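Local coordinates for allantoicase (Saccharomyces cerevisiae, PDB 1O59), which catalyses the hydrolysis of allantoate to (S)-ureidoglycolate and urea, a step that lets yeast use purines as a secondary nitrogen source, at residues A[37-43]-A[98-102]; A[45-51]-A[94-99]; A[126-132]-A[174-180]. All coordinates share one frame; numbering follows the deposited sequence.

Contact 1: residues A[37-43]-A[98-102]; sequences VIGSKLG and IKMGV
The Val37 and Leu42–Gly43 peptides, the flat groups of this contact, meet the backbone of Gly101. The Val37 carbonyl O takes the N-H of Gly101. This bond is 3.0 Å from Gly101 N to Val37 O, and the donor lies nearly along the C=O axis (165°). The Leu42–Gly43 peptide meets CA of Gly101. Leu42 O is 3.2 Å from Gly101 CA, in a CA-H...O contact, and Gly43 C is 3.4 Å from the same CA. Gly101 has no side chain, so the two backbones can come this close. A water also joins them by donating to Gly43 O and Met100 O.

Apolar side chains fill the rest of the contact. Met100, present as selenomethionine, has CG anti to its carbonyl carbon (chi1 -60°) and then runs extended. It lies alongside Val37, pointing the same way, with SE 3.8 Å from Val37 CG2. Val102 crosses Val37 at about a right angle, CG2 to CG1 at 3.8 Å. Ile98 CG2 touches Ile38 CB at 3.9 Å, again with the side chains crossed. Phe190 and Leu192 of strand 186-196 pack on Ile38.

The loop 37-43 links strand 35-36 of one sheet to strand 45-49 of the other. Its packing on the end of strand 94-99 fits the beta-sandwich of the galactose-binding-domain-like fold, to whose clan the allantoicase repeat belongs.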
ATOM      1  N   VAL A  37       1.666   4.439   2.110  1.00 60.53           N
ATOM      2  CA  VAL A  37       1.896   4.489   3.537  1.00 60.85           C
ATOM      3  C   VAL A  37       0.761   5.186   4.291  1.00 60.94           C
ATOM      4  O   VAL A  37       0.767   5.178   5.522  1.00 60.91           O
ATOM      5  CB  VAL A  37       3.238   5.176   3.873  1.00 60.99           C
ATOM      6  CG1 VAL A  37       4.424   4.372   3.326  1.00 60.40           C
ATOM      7  CG2 VAL A  37       3.254   6.635   3.348  1.00 62.11           C
ATOM      8  N   ILE A  38      -0.173   5.815   3.559  1.00 61.12           N
ATOM      9  CA  ILE A  38      -1.351   6.453   4.162  1.00 61.41           C
ATOM     10  C   ILE A  38      -2.653   5.683   3.971  1.00 61.63           C
ATOM     11  O   ILE A  38      -3.692   6.113   4.485  1.00 61.74           O
ATOM     12  CB  ILE A  38      -1.556   7.898   3.666  1.00 61.29           C
ATOM     13  CG1 ILE A  38      -1.875   7.930   2.165  1.00 62.15           C
ATOM     14  CG2 ILE A  38      -0.330   8.716   3.994  1.00 63.28           C
ATOM     15  CD1 ILE A  38      -2.036   9.314   1.586  1.00 61.00           C
ATOM     16  N   GLY A  39      -2.603   4.571   3.233  1.00 61.65           N
ATOM     17  CA  GLY A  39      -3.779   3.717   3.052  1.00 61.21           C
ATOM     18  C   GLY A  39      -4.303   3.227   4.391  1.00 60.98           C
ATOM     19  O   GLY A  39      -3.513   2.841   5.247  1.00 60.37           O
ATOM     20  N   SER A  40      -5.629   3.246   4.553  1.00 60.83           N
ATOM     21  CA  SER A  40      -6.291   2.726   5.750  1.00 60.81           C
ATOM     22  C   SER A  40      -6.033   1.244   6.011  1.00 61.04           C
ATOM     23  O   SER A  40      -6.107   0.782   7.153  1.00 60.85           O
ATOM     24  CB  SER A  40      -7.786   2.935   5.640  1.00 60.58           C
ATOM     25  OG  SER A  40      -8.308   2.177   4.582  1.00 60.40           O
ATOM     26  N   LYS A  41      -5.745   0.509   4.945  1.00 61.82           N
ATOM     27  CA  LYS A  41      -5.515  -0.933   5.024  1.00 62.37           C
ATOM     28  C   LYS A  41      -4.192  -1.323   5.666  1.00 62.78           C
ATOM     29  O   LYS A  41      -4.034  -2.498   6.005  1.00 62.64           O
ATOM     30  CB  LYS A  41      -5.621  -1.599   3.654  1.00 62.15           C
ATOM     31  CG  LYS A  41      -4.460  -1.341   2.698  1.00 62.06           C
ATOM     32  CD  LYS A  41      -4.779  -2.041   1.374  1.00 62.48           C
ATOM     33  CE  LYS A  41      -3.636  -2.068   0.411  1.00 63.60           C
ATOM     34  NZ  LYS A  41      -4.101  -2.754  -0.843  1.00 63.75           N
ATOM     35  N   LEU A  42      -3.251  -0.380   5.818  1.00 62.78           N
ATOM     36  CA  LEU A  42      -2.114  -0.626   6.695  1.00 63.30           C
ATOM     37  C   LEU A  42      -2.117   0.310   7.897  1.00 63.15           C
ATOM     38  O   LEU A  42      -1.144   0.415   8.622  1.00 63.18           O
ATOM     39  CB  LEU A  42      -0.762  -0.631   5.953  1.00 63.59           C
ATOM     40  CG  LEU A  42      -0.328   0.527   5.063  1.00 65.23           C
ATOM     41  CD1 LEU A  42      -0.086   1.814   5.882  1.00 66.87           C
ATOM     42  CD2 LEU A  42       0.912   0.150   4.241  1.00 63.17           C
ATOM     43  N   GLY A  43      -3.241   0.949   8.128  1.00 63.39           N
ATOM     44  CA  GLY A  43      -3.461   1.673   9.364  1.00 63.94           C
ATOM     45  C   GLY A  43      -3.333   3.178   9.255  1.00 64.04           C
ATOM     46  O   GLY A  43      -3.238   3.857  10.280  1.00 63.92           O
ATOM     47  N   ILE A  98      -2.897  13.393   7.743  1.00 60.43           N
ATOM     48  CA  ILE A  98      -2.982  11.927   7.787  1.00 60.38           C
ATOM     49  C   ILE A  98      -1.734  11.326   8.390  1.00 60.36           C
ATOM     50  O   ILE A  98      -0.611  11.610   7.942  1.00 60.47           O
ATOM     51  CB  ILE A  98      -3.184  11.326   6.388  1.00 60.16           C
ATOM     52  CG1 ILE A  98      -4.393  11.947   5.679  1.00 60.96           C
ATOM     53  CG2 ILE A  98      -3.448   9.833   6.498  1.00 60.52           C
ATOM     54  CD1 ILE A  98      -4.321  11.861   4.178  1.00 61.47           C
ATOM     55  N   LYS A  99      -1.944  10.493   9.404  1.00 60.04           N
ATOM     56  CA  LYS A  99      -0.886   9.764  10.014  1.00 59.95           C
ATOM     57  C   LYS A  99      -0.692   8.478   9.226  1.00 59.65           C
ATOM     58  O   LYS A  99      -1.663   7.797   8.889  1.00 60.42           O
ATOM     59  CB  LYS A  99      -1.231   9.463  11.452  1.00 60.54           C
ATOM     60  CG  LYS A  99      -0.062   8.925  12.212  1.00 61.62           C
ATOM     61  CD  LYS A  99      -0.294   8.861  13.693  1.00 65.40           C
ATOM     62  CE  LYS A  99       0.952   8.190  14.351  1.00 67.72           C
ATOM     63  NZ  LYS A  99       0.724   7.765  15.778  1.00 70.68           N
HETATM   64  N   MSE A 100       0.556   8.147   8.908  1.00 58.41           N
HETATM   65  CA  MSE A 100       0.838   6.890   8.212  1.00 56.99           C
HETATM   66  C   MSE A 100       0.531   5.699   9.111  1.00 58.40           C
HETATM   67  O   MSE A 100       0.549   5.794  10.342  1.00 57.65           O
HETATM   68  CB  MSE A 100       2.321   6.769   7.826  1.00 56.99           C
HETATM   69  CG  MSE A 100       2.835   7.850   6.925  1.00 55.91           C
HETATM   70 SE   MSE A 100       4.754   7.715   6.710  0.50 48.56          SE
HETATM   71  CE  MSE A 100       4.940   9.254   5.872  1.00 52.30           C
ATOM     72  N   GLY A 101       0.315   4.555   8.469  1.00 59.41           N
ATOM     73  CA  GLY A 101       0.105   3.320   9.200  1.00 59.88           C
ATOM     74  C   GLY A 101       1.421   2.669   9.529  1.00 60.17           C
ATOM     75  O   GLY A 101       1.508   1.885  10.432  1.00 60.29           O
ATOM     76  N   VAL A 102       2.455   2.983   8.763  1.00 61.37           N
ATOM     77  CA  VAL A 102       3.829   2.592   9.106  1.00 61.19           C
ATOM     78  C   VAL A 102       4.453   3.651  10.017  1.00 61.23           C
ATOM     79  O   VAL A 102       3.959   4.763  10.124  1.00 61.84           O
ATOM     80  CB  VAL A 102       4.682   2.423   7.851  1.00 61.05           C
ATOM     81  CG1 VAL A 102       4.081   1.332   6.999  1.00 60.61           C
ATOM     82  CG2 VAL A 102       4.792   3.745   7.065  1.00 60.60           C
TER
HETATM   83  O   HOH W   1      -2.064   5.944  11.863  1.00 56.20           O

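Contact 2: residues A[45-51]-A[94-99]; sequences QVVSFSD and DWVIIK
A classic beta bulge interrupts this antiparallel strand pair, where Val47 and Ser48 both face Ile97. Ile97 O accepts the N-H of Val47 at 2.8 Å from N to O. The bond from Ser48 N to the same oxygen is weak. In return Ile97 N donates to Ser48 O, approaching from above the carbonyl plane (39° out of it). At the start of strand 45-49, Gln45 and Lys99 form a hydrogen-bonded pair, with Lys99 N 2.8 Å from Gln45 O.

Val46 and Val96 lie on one face of the sheet and cross at about a right angle, CG1 to CG2 at 3.8 Å. At the bulge, Val47 CB rests 3.9 Å from Ile97 CG2. The Trp95 indole has the backbone of Phe49 and Ser50 over one face. Ser50 CB makes a CH-pi contact there, 3.6 Å from the centroid of the five-membered ring of Trp95. Ser48 CB sits at the indole edge, in its plane.

Ser50 N donates to Trp95 O at 2.9 Å. Ser50 OG stands between its backbone N and carbonyl carbon (chi1 57°). From there it accepts Trp95 N at 3.0 Å, as a side-chain acceptor just past strand 45-49. It also donates to Asp94 OD1; the very short length of this bond is doubtful. The hydroxyl thus bridges Trp95 N and Asp94, while Arg86 and Thr85 hold the other carboxylate oxygen, OD2.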
ATOM      1  N   GLN A  45      -4.497   6.939   9.010  1.00 64.51           N
ATOM      2  CA  GLN A  45      -5.564   7.586   9.761  1.00 65.30           C
ATOM      3  C   GLN A  45      -5.672   9.060   9.465  1.00 64.58           C
ATOM      4  O   GLN A  45      -4.668   9.784   9.513  1.00 64.29           O
ATOM      5  CB  GLN A  45      -5.295   7.480  11.251  1.00 65.57           C
ATOM      6  CG  GLN A  45      -6.017   6.365  11.957  1.00 70.15           C
ATOM      7  CD  GLN A  45      -5.218   5.870  13.171  1.00 76.06           C
ATOM      8  OE1 GLN A  45      -4.584   6.677  13.889  1.00 77.61           O
ATOM      9  NE2 GLN A  45      -5.218   4.542  13.385  1.00 79.68           N
ATOM     10  N   VAL A  46      -6.897   9.508   9.241  1.00 63.53           N
ATOM     11  CA  VAL A  46      -7.159  10.923   9.161  1.00 63.22           C
ATOM     12  C   VAL A  46      -7.194  11.511  10.564  1.00 62.22           C
ATOM     13  O   VAL A  46      -8.028  11.158  11.384  1.00 62.89           O
ATOM     14  CB  VAL A  46      -8.453  11.241   8.384  1.00 63.05           C
ATOM     15  CG1 VAL A  46      -8.693  12.730   8.365  1.00 63.18           C
ATOM     16  CG2 VAL A  46      -8.350  10.708   6.942  1.00 63.87           C
ATOM     17  N   VAL A  47      -6.272  12.436  10.801  1.00 61.52           N
ATOM     18  CA  VAL A  47      -6.105  13.123  12.067  1.00 60.40           C
ATOM     19  C   VAL A  47      -7.006  14.328  12.118  1.00 59.33           C
ATOM     20  O   VAL A  47      -7.660  14.584  13.130  1.00 58.77           O
ATOM     21  CB  VAL A  47      -4.665  13.649  12.230  1.00 60.38           C
ATOM     22  CG1 VAL A  47      -4.509  14.459  13.558  1.00 61.26           C
ATOM     23  CG2 VAL A  47      -3.659  12.518  12.137  1.00 60.68           C
ATOM     24  N   SER A  48      -7.004  15.099  11.038  1.00 58.15           N
ATOM     25  CA  SER A  48      -7.765  16.328  11.010  1.00 57.58           C
ATOM     26  C   SER A  48      -8.024  16.829   9.622  1.00 57.01           C
ATOM     27  O   SER A  48      -7.482  16.314   8.669  1.00 56.44           O
ATOM     28  CB  SER A  48      -7.028  17.415  11.785  1.00 58.06           C
ATOM     29  OG  SER A  48      -7.940  18.472  12.111  1.00 58.88           O
ATOM     30  N   PHE A  49      -8.853  17.864   9.515  1.00 57.47           N
ATOM     31  CA  PHE A  49      -9.184  18.424   8.217  1.00 58.06           C
ATOM     32  C   PHE A  49      -9.762  19.800   8.467  1.00 57.93           C
ATOM     33  O   PHE A  49     -10.216  20.113   9.576  1.00 57.16           O
ATOM     34  CB  PHE A  49     -10.172  17.505   7.447  1.00 58.97           C
ATOM     35  CG  PHE A  49     -11.324  17.037   8.304  1.00 60.31           C
ATOM     36  CD1 PHE A  49     -12.466  17.828   8.451  1.00 61.46           C
ATOM     37  CD2 PHE A  49     -11.234  15.847   9.031  1.00 61.02           C
ATOM     38  CE1 PHE A  49     -13.502  17.433   9.291  1.00 61.44           C
ATOM     39  CE2 PHE A  49     -12.280  15.440   9.856  1.00 61.71           C
ATOM     40  CZ  PHE A  49     -13.414  16.244   9.996  1.00 61.08           C
ATOM     41  N   SER A  50      -9.700  20.625   7.427  1.00 57.94           N
ATOM     42  CA  SER A  50     -10.261  21.967   7.443  1.00 57.97           C
ATOM     43  C   SER A  50     -11.782  21.937   7.365  1.00 58.50           C
ATOM     44  O   SER A  50     -12.465  22.755   7.954  1.00 58.65           O
ATOM     45  CB  SER A  50      -9.729  22.761   6.232  1.00 57.95           C
ATOM     46  OG  SER A  50     -10.014  22.110   5.005  1.00 55.73           O
ATOM     47  N   ASP A  51     -12.292  21.013   6.568  1.00 59.32           N
ATOM     48  CA  ASP A  51     -13.684  20.982   6.180  1.00 59.73           C
ATOM     49  C   ASP A  51     -13.925  19.661   5.469  1.00 60.48           C
ATOM     50  O   ASP A  51     -13.001  19.076   4.972  1.00 61.64           O
ATOM     51  CB  ASP A  51     -14.020  22.109   5.220  1.00 59.15           C
ATOM     52  CG  ASP A  51     -15.507  22.224   4.970  1.00 58.62           C
ATOM     53  OD1 ASP A  51     -16.226  22.658   5.895  1.00 58.97           O
ATOM     54  OD2 ASP A  51     -16.056  21.876   3.912  1.00 54.62           O
ATOM     55  N   ASP A  94      -7.983  24.295   1.448  1.00 55.62           N
ATOM     56  CA  ASP A  94      -8.459  23.263   2.357  1.00 55.93           C
ATOM     57  C   ASP A  94      -7.342  22.245   2.548  1.00 56.63           C
ATOM     58  O   ASP A  94      -6.448  22.128   1.700  1.00 56.61           O
ATOM     59  CB  ASP A  94      -9.701  22.552   1.793  1.00 55.99           C
ATOM     60  CG  ASP A  94     -10.988  23.261   2.143  1.00 57.21           C
ATOM     61  OD1 ASP A  94     -11.184  23.560   3.359  1.00 56.69           O
ATOM     62  OD2 ASP A  94     -11.847  23.552   1.257  1.00 58.33           O
ATOM     63  N   TRP A  95      -7.411  21.512   3.661  1.00 57.22           N
ATOM     64  CA  TRP A  95      -6.375  20.563   4.009  1.00 57.98           C
ATOM     65  C   TRP A  95      -6.863  19.361   4.829  1.00 58.92           C
ATOM     66  O   TRP A  95      -7.915  19.389   5.475  1.00 59.95           O
ATOM     67  CB  TRP A  95      -5.260  21.252   4.778  1.00 57.56           C
ATOM     68  CG  TRP A  95      -5.761  21.995   5.930  1.00 56.58           C
ATOM     69  CD1 TRP A  95      -6.073  23.302   5.961  1.00 56.01           C
ATOM     70  CD2 TRP A  95      -6.011  21.485   7.248  1.00 56.72           C
ATOM     71  NE1 TRP A  95      -6.532  23.642   7.210  1.00 55.95           N
ATOM     72  CE2 TRP A  95      -6.499  22.538   8.016  1.00 56.28           C
ATOM     73  CE3 TRP A  95      -5.879  20.236   7.852  1.00 57.32           C
ATOM     74  CZ2 TRP A  95      -6.850  22.386   9.348  1.00 56.56           C
ATOM     75  CZ3 TRP A  95      -6.232  20.093   9.170  1.00 56.39           C
ATOM     76  CH2 TRP A  95      -6.705  21.156   9.902  1.00 56.18           C
ATOM     77  N   VAL A  96      -6.064  18.306   4.781  1.00 59.44           N
ATOM     78  CA  VAL A  96      -6.284  17.118   5.598  1.00 59.77           C
ATOM     79  C   VAL A  96      -4.932  16.613   6.062  1.00 59.35           C
ATOM     80  O   VAL A  96      -3.957  16.575   5.286  1.00 58.15           O
ATOM     81  CB  VAL A  96      -7.085  16.011   4.824  1.00 59.87           C
ATOM     82  CG1 VAL A  96      -6.527  15.785   3.450  1.00 62.16           C
ATOM     83  CG2 VAL A  96      -7.095  14.718   5.578  1.00 60.70           C
ATOM     84  N   ILE A  97      -4.888  16.254   7.336  1.00 59.15           N
ATOM     85  CA  ILE A  97      -3.718  15.680   7.924  1.00 59.76           C
ATOM     86  C   ILE A  97      -3.917  14.167   8.121  1.00 60.11           C
ATOM     87  O   ILE A  97      -4.958  13.709   8.617  1.00 59.37           O
ATOM     88  CB  ILE A  97      -3.394  16.384   9.250  1.00 59.59           C
ATOM     89  CG1 ILE A  97      -2.972  17.835   9.001  1.00 60.25           C
ATOM     90  CG2 ILE A  97      -2.254  15.671   9.945  1.00 61.23           C
ATOM     91  CD1 ILE A  97      -3.049  18.728  10.227  1.00 59.99           C
ATOM     92  N   ILE A  98      -2.897  13.393   7.743  1.00 60.43           N
ATOM     93  CA  ILE A  98      -2.982  11.927   7.787  1.00 60.38           C
ATOM     94  C   ILE A  98      -1.734  11.326   8.390  1.00 60.36           C
ATOM     95  O   ILE A  98      -0.611  11.610   7.942  1.00 60.47           O
ATOM     96  CB  ILE A  98      -3.184  11.326   6.388  1.00 60.16           C
ATOM     97  CG1 ILE A  98      -4.393  11.947   5.679  1.00 60.96           C
ATOM     98  CG2 ILE A  98      -3.448   9.833   6.498  1.00 60.52           C
ATOM     99  CD1 ILE A  98      -4.321  11.861   4.178  1.00 61.47           C
ATOM    100  N   LYS A  99      -1.944  10.493   9.404  1.00 60.04           N
ATOM    101  CA  LYS A  99      -0.886   9.764  10.014  1.00 59.95           C
ATOM    102  C   LYS A  99      -0.692   8.478   9.226  1.00 59.65           C
ATOM    103  O   LYS A  99      -1.663   7.797   8.889  1.00 60.42           O
ATOM    104  CB  LYS A  99      -1.231   9.463  11.452  1.00 60.54           C
ATOM    105  CG  LYS A  99      -0.062   8.925  12.212  1.00 61.62           C
ATOM    106  CD  LYS A  99      -0.294   8.861  13.693  1.00 65.40           C
ATOM    107  CE  LYS A  99       0.952   8.190  14.351  1.00 67.72           C
ATOM    108  NZ  LYS A  99       0.724   7.765  15.778  1.00 70.68           N
TER

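Contact 3: residues A[126-132]-A[174-180]; sequences SIEALYD and FTHIKLK
Leu130 O is gripped by two backbone N-H groups. Thr175 N reaches it at 2.8 Å in an almost straight bond (176° at the hydrogen), and His176 N adds a longer one at 3.1 Å. Thr175 and His176 therefore both face Leu130, which makes a classic beta bulge. Thr175 OG1 accepts the N-H of Asp132 at 2.9 Å. The same hydroxyl lies in the imidazole plane, at the edge of His176, and is hydrogen-bonded to ND1. This bond helps to set the rotation of the ring. Leu130 runs alongside His176, pointing the same way.

Beyond the bulge, the strands pair regularly through Glu128 with Lys178 and Ser126 with Lys180. Glu128 joins two lysines on one face. Its OE1 meets Lys178 NZ at 3.1 Å and its OE2 meets Lys180 NZ at 2.7 Å, both from above the carboxylate plane. Lys180 reaches across with an extended chain, whereas Lys178 is bent at chi3 (-60°) and lies beside Glu128. Lys178 has a second carboxylate partner in Glu141.

Ile127, Ala129, Ile177 and Leu179 lie on the other face. There Ala129 CB also sits over the ring of Phe174, in the preceding loop, 3.8 Å from its centroid in a CH-pi contact. Ile127 CG2 touches Ile177 CG2 at 3.6 Å, the side chains crossing at a slant.

Strand 176-182 lies between strands 94-99 and 124-130, and strand 147-154 flanks the latter. Phe190 of strand 186-196, in the other sheet, packs on Ile127, Ile177 and Leu179.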
ATOM      1  N   SER A 126      -1.084  20.498  -3.343  1.00 57.87           N
ATOM      2  CA  SER A 126       0.306  20.343  -2.920  1.00 57.99           C
ATOM      3  C   SER A 126       0.325  19.379  -1.710  1.00 58.16           C
ATOM      4  O   SER A 126      -0.715  19.115  -1.080  1.00 56.68           O
ATOM      5  CB  SER A 126       1.008  21.699  -2.661  1.00 57.84           C
ATOM      6  OG  SER A 126       0.585  22.357  -1.477  1.00 56.81           O
ATOM      7  N   ILE A 127       1.511  18.816  -1.452  1.00 58.62           N
ATOM      8  CA  ILE A 127       1.715  17.915  -0.336  1.00 58.72           C
ATOM      9  C   ILE A 127       2.918  18.310   0.503  1.00 58.50           C
ATOM     10  O   ILE A 127       3.998  18.623  -0.009  1.00 58.01           O
ATOM     11  CB  ILE A 127       1.856  16.472  -0.825  1.00 59.08           C
ATOM     12  CG1 ILE A 127       0.720  16.119  -1.804  1.00 59.53           C
ATOM     13  CG2 ILE A 127       1.812  15.497   0.370  1.00 60.52           C
ATOM     14  CD1 ILE A 127       0.956  14.818  -2.590  1.00 59.69           C
ATOM     15  N   GLU A 128       2.688  18.296   1.817  1.00 59.34           N
ATOM     16  CA  GLU A 128       3.715  18.523   2.840  1.00 59.00           C
ATOM     17  C   GLU A 128       3.768  17.316   3.750  1.00 58.40           C
ATOM     18  O   GLU A 128       2.842  16.478   3.763  1.00 57.43           O
ATOM     19  CB  GLU A 128       3.380  19.748   3.658  1.00 58.96           C
ATOM     20  CG  GLU A 128       3.037  20.972   2.812  1.00 60.42           C
ATOM     21  CD  GLU A 128       2.891  22.260   3.618  1.00 60.80           C
ATOM     22  OE1 GLU A 128       2.752  22.208   4.850  1.00 64.06           O
ATOM     23  OE2 GLU A 128       2.889  23.350   3.004  1.00 65.09           O
ATOM     24  N   ALA A 129       4.873  17.206   4.486  1.00 58.33           N
ATOM     25  CA  ALA A 129       5.060  16.103   5.427  1.00 58.08           C
ATOM     26  C   ALA A 129       5.775  16.561   6.673  1.00 57.99           C
ATOM     27  O   ALA A 129       6.436  17.584   6.687  1.00 56.41           O
ATOM     28  CB  ALA A 129       5.822  14.958   4.774  1.00 58.46           C
ATOM     29  N   LEU A 130       5.605  15.802   7.741  1.00 58.95           N
ATOM     30  CA  LEU A 130       6.447  15.977   8.913  1.00 59.73           C
ATOM     31  C   LEU A 130       6.825  14.678   9.637  1.00 60.32           C
ATOM     32  O   LEU A 130       6.234  13.608   9.440  1.00 60.27           O
ATOM     33  CB  LEU A 130       5.841  17.017   9.879  1.00 60.05           C
ATOM     34  CG  LEU A 130       4.638  16.802  10.818  1.00 59.89           C
ATOM     35  CD1 LEU A 130       4.866  15.733  11.925  1.00 60.22           C
ATOM     36  CD2 LEU A 130       4.317  18.159  11.462  1.00 59.29           C
ATOM     37  N   TYR A 131       7.832  14.821  10.478  1.00 61.03           N
ATOM     38  CA  TYR A 131       8.354  13.756  11.287  1.00 62.42           C
ATOM     39  C   TYR A 131       8.044  14.033  12.759  1.00 64.03           C
ATOM     40  O   TYR A 131       8.563  14.985  13.345  1.00 63.87           O
ATOM     41  CB  TYR A 131       9.866  13.649  11.112  1.00 61.74           C
ATOM     42  CG  TYR A 131      10.411  12.492  11.868  1.00 60.91           C
ATOM     43  CD1 TYR A 131      10.221  11.212  11.392  1.00 61.38           C
ATOM     44  CD2 TYR A 131      11.081  12.659  13.073  1.00 61.15           C
ATOM     45  CE1 TYR A 131      10.684  10.118  12.077  1.00 61.27           C
ATOM     46  CE2 TYR A 131      11.564  11.561  13.771  1.00 61.34           C
ATOM     47  CZ  TYR A 131      11.350  10.289  13.258  1.00 61.07           C
ATOM     48  OH  TYR A 131      11.804   9.160  13.883  1.00 61.78           O
ATOM     49  N   ASP A 132       7.205  13.179  13.344  1.00 66.41           N
ATOM     50  CA  ASP A 132       6.832  13.283  14.745  1.00 68.24           C
ATOM     51  C   ASP A 132       7.162  11.998  15.498  1.00 70.24           C
ATOM     52  O   ASP A 132       6.965  10.900  15.000  1.00 70.33           O
ATOM     53  CB  ASP A 132       5.359  13.614  14.847  1.00 68.35           C
ATOM     54  CG  ASP A 132       4.857  13.597  16.251  1.00 67.87           C
ATOM     55  OD1 ASP A 132       5.465  14.257  17.119  1.00 64.65           O
ATOM     56  OD2 ASP A 132       3.839  12.940  16.569  1.00 69.89           O
ATOM     57  N   PHE A 174       9.544  10.720   7.220  1.00 59.87           N
ATOM     58  CA  PHE A 174       8.347  11.382   7.742  1.00 58.70           C
ATOM     59  C   PHE A 174       7.339  10.369   8.297  1.00 58.25           C
ATOM     60  O   PHE A 174       7.423   9.181   7.990  1.00 57.10           O
ATOM     61  CB  PHE A 174       7.687  12.203   6.629  1.00 58.39           C
ATOM     62  CG  PHE A 174       8.591  13.240   6.027  1.00 57.61           C
ATOM     63  CD1 PHE A 174       8.846  14.413   6.699  1.00 57.12           C
ATOM     64  CD2 PHE A 174       9.219  13.031   4.809  1.00 57.76           C
ATOM     65  CE1 PHE A 174       9.677  15.363   6.169  1.00 56.05           C
ATOM     66  CE2 PHE A 174      10.058  14.007   4.284  1.00 55.25           C
ATOM     67  CZ  PHE A 174      10.267  15.161   4.965  1.00 56.05           C
ATOM     68  N   THR A 175       6.393  10.880   9.093  1.00 57.95           N
ATOM     69  CA  THR A 175       5.365  10.088   9.798  1.00 58.02           C
ATOM     70  C   THR A 175       3.929  10.522   9.503  1.00 58.32           C
ATOM     71  O   THR A 175       2.999   9.758   9.732  1.00 59.51           O
ATOM     72  CB  THR A 175       5.527  10.239  11.321  1.00 57.50           C
ATOM     73  OG1 THR A 175       5.405  11.624  11.659  1.00 59.06           O
ATOM     74  CG2 THR A 175       6.921   9.837  11.841  1.00 55.65           C
ATOM     75  N   HIS A 176       3.763  11.770   9.072  1.00 58.35           N
ATOM     76  CA  HIS A 176       2.476  12.416   8.839  1.00 57.84           C
ATOM     77  C   HIS A 176       2.502  13.169   7.492  1.00 57.66           C
ATOM     78  O   HIS A 176       3.518  13.723   7.111  1.00 56.88           O
ATOM     79  CB  HIS A 176       2.203  13.456   9.922  1.00 57.73           C
ATOM     80  CG  HIS A 176       1.866  12.882  11.261  1.00 57.18           C
ATOM     81  ND1 HIS A 176       2.812  12.315  12.087  1.00 54.50           N
ATOM     82  CD2 HIS A 176       0.692  12.829  11.935  1.00 55.93           C
ATOM     83  CE1 HIS A 176       2.232  11.920  13.204  1.00 56.31           C
ATOM     84  NE2 HIS A 176       0.945  12.223  13.139  1.00 56.53           N
ATOM     85  N   ILE A 177       1.352  13.216   6.821  1.00 57.72           N
ATOM     86  CA  ILE A 177       1.197  13.875   5.529  1.00 57.75           C
ATOM     87  C   ILE A 177       0.104  14.921   5.617  1.00 57.43           C
ATOM     88  O   ILE A 177      -0.909  14.701   6.270  1.00 56.75           O
ATOM     89  CB  ILE A 177       0.832  12.804   4.434  1.00 58.11           C
ATOM     90  CG1 ILE A 177       1.974  11.765   4.303  1.00 57.42           C
ATOM     91  CG2 ILE A 177       0.482  13.473   3.083  1.00 57.98           C
ATOM     92  CD1 ILE A 177       3.307  12.359   4.030  1.00 56.42           C
ATOM     93  N   LYS A 178       0.339  16.051   4.956  1.00 57.70           N
ATOM     94  CA  LYS A 178      -0.663  17.107   4.779  1.00 57.09           C
ATOM     95  C   LYS A 178      -0.959  17.270   3.299  1.00 58.12           C
ATOM     96  O   LYS A 178      -0.074  17.565   2.480  1.00 58.10           O
ATOM     97  CB  LYS A 178      -0.194  18.461   5.344  1.00 56.84           C
ATOM     98  CG  LYS A 178      -1.351  19.410   5.689  1.00 56.19           C
ATOM     99  CD  LYS A 178      -0.996  20.884   5.668  1.00 55.23           C
ATOM    100  CE  LYS A 178       0.083  21.240   6.636  1.00 53.38           C
ATOM    101  NZ  LYS A 178       0.330  22.688   6.718  1.00 49.14           N
ATOM    102  N   LEU A 179      -2.224  17.086   2.965  1.00 58.92           N
ATOM    103  CA  LEU A 179      -2.709  17.335   1.621  1.00 59.23           C
ATOM    104  C   LEU A 179      -3.374  18.693   1.608  1.00 58.20           C
ATOM    105  O   LEU A 179      -4.221  18.982   2.437  1.00 57.70           O
ATOM    106  CB  LEU A 179      -3.694  16.234   1.237  1.00 59.57           C
ATOM    107  CG  LEU A 179      -4.541  16.417  -0.022  1.00 60.72           C
ATOM    108  CD1 LEU A 179      -3.704  16.363  -1.268  1.00 60.08           C
ATOM    109  CD2 LEU A 179      -5.604  15.311   0.003  1.00 61.43           C
ATOM    110  N   LYS A 180      -2.965  19.533   0.672  1.00 58.20           N
ATOM    111  CA  LYS A 180      -3.552  20.855   0.501  1.00 57.35           C
ATOM    112  C   LYS A 180      -4.271  20.897  -0.850  1.00 57.06           C
ATOM    113  O   LYS A 180      -3.707  20.519  -1.862  1.00 57.82           O
ATOM    114  CB  LYS A 180      -2.464  21.933   0.523  1.00 57.62           C
ATOM    115  CG  LYS A 180      -1.619  22.050   1.791  1.00 56.74           C
ATOM    116  CD  LYS A 180      -0.885  23.416   1.765  1.00 58.47           C
ATOM    117  CE  LYS A 180      -0.201  23.761   3.100  1.00 60.00           C
ATOM    118  NZ  LYS A 180       0.723  24.972   3.013  1.00 57.89           N
TER

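How the contacts relate
The chain leaves strand 35-36 of the other sheet, turns through 37-43 and enters edge strand 45-49. It then loops out before returning as strand 94-99. That return closes contact 2 first and contact 1 a few residues later, so contact 2 nests inside contact 1. The two share Ile98 and Lys99. Contact 3 comes in series: strand 124-130 leads through strands 147-154 and 160-164 back to strand 176-182, which closes it. Contacts 2 and 3 each join a strand pair. Probable bonds from Ile177 N to Ile98 O and Leu179 N to Val96 O make these four neighbouring strands of one sheet. Contact 1 packs the loop that joins the two sheets against the end of strand 94-99.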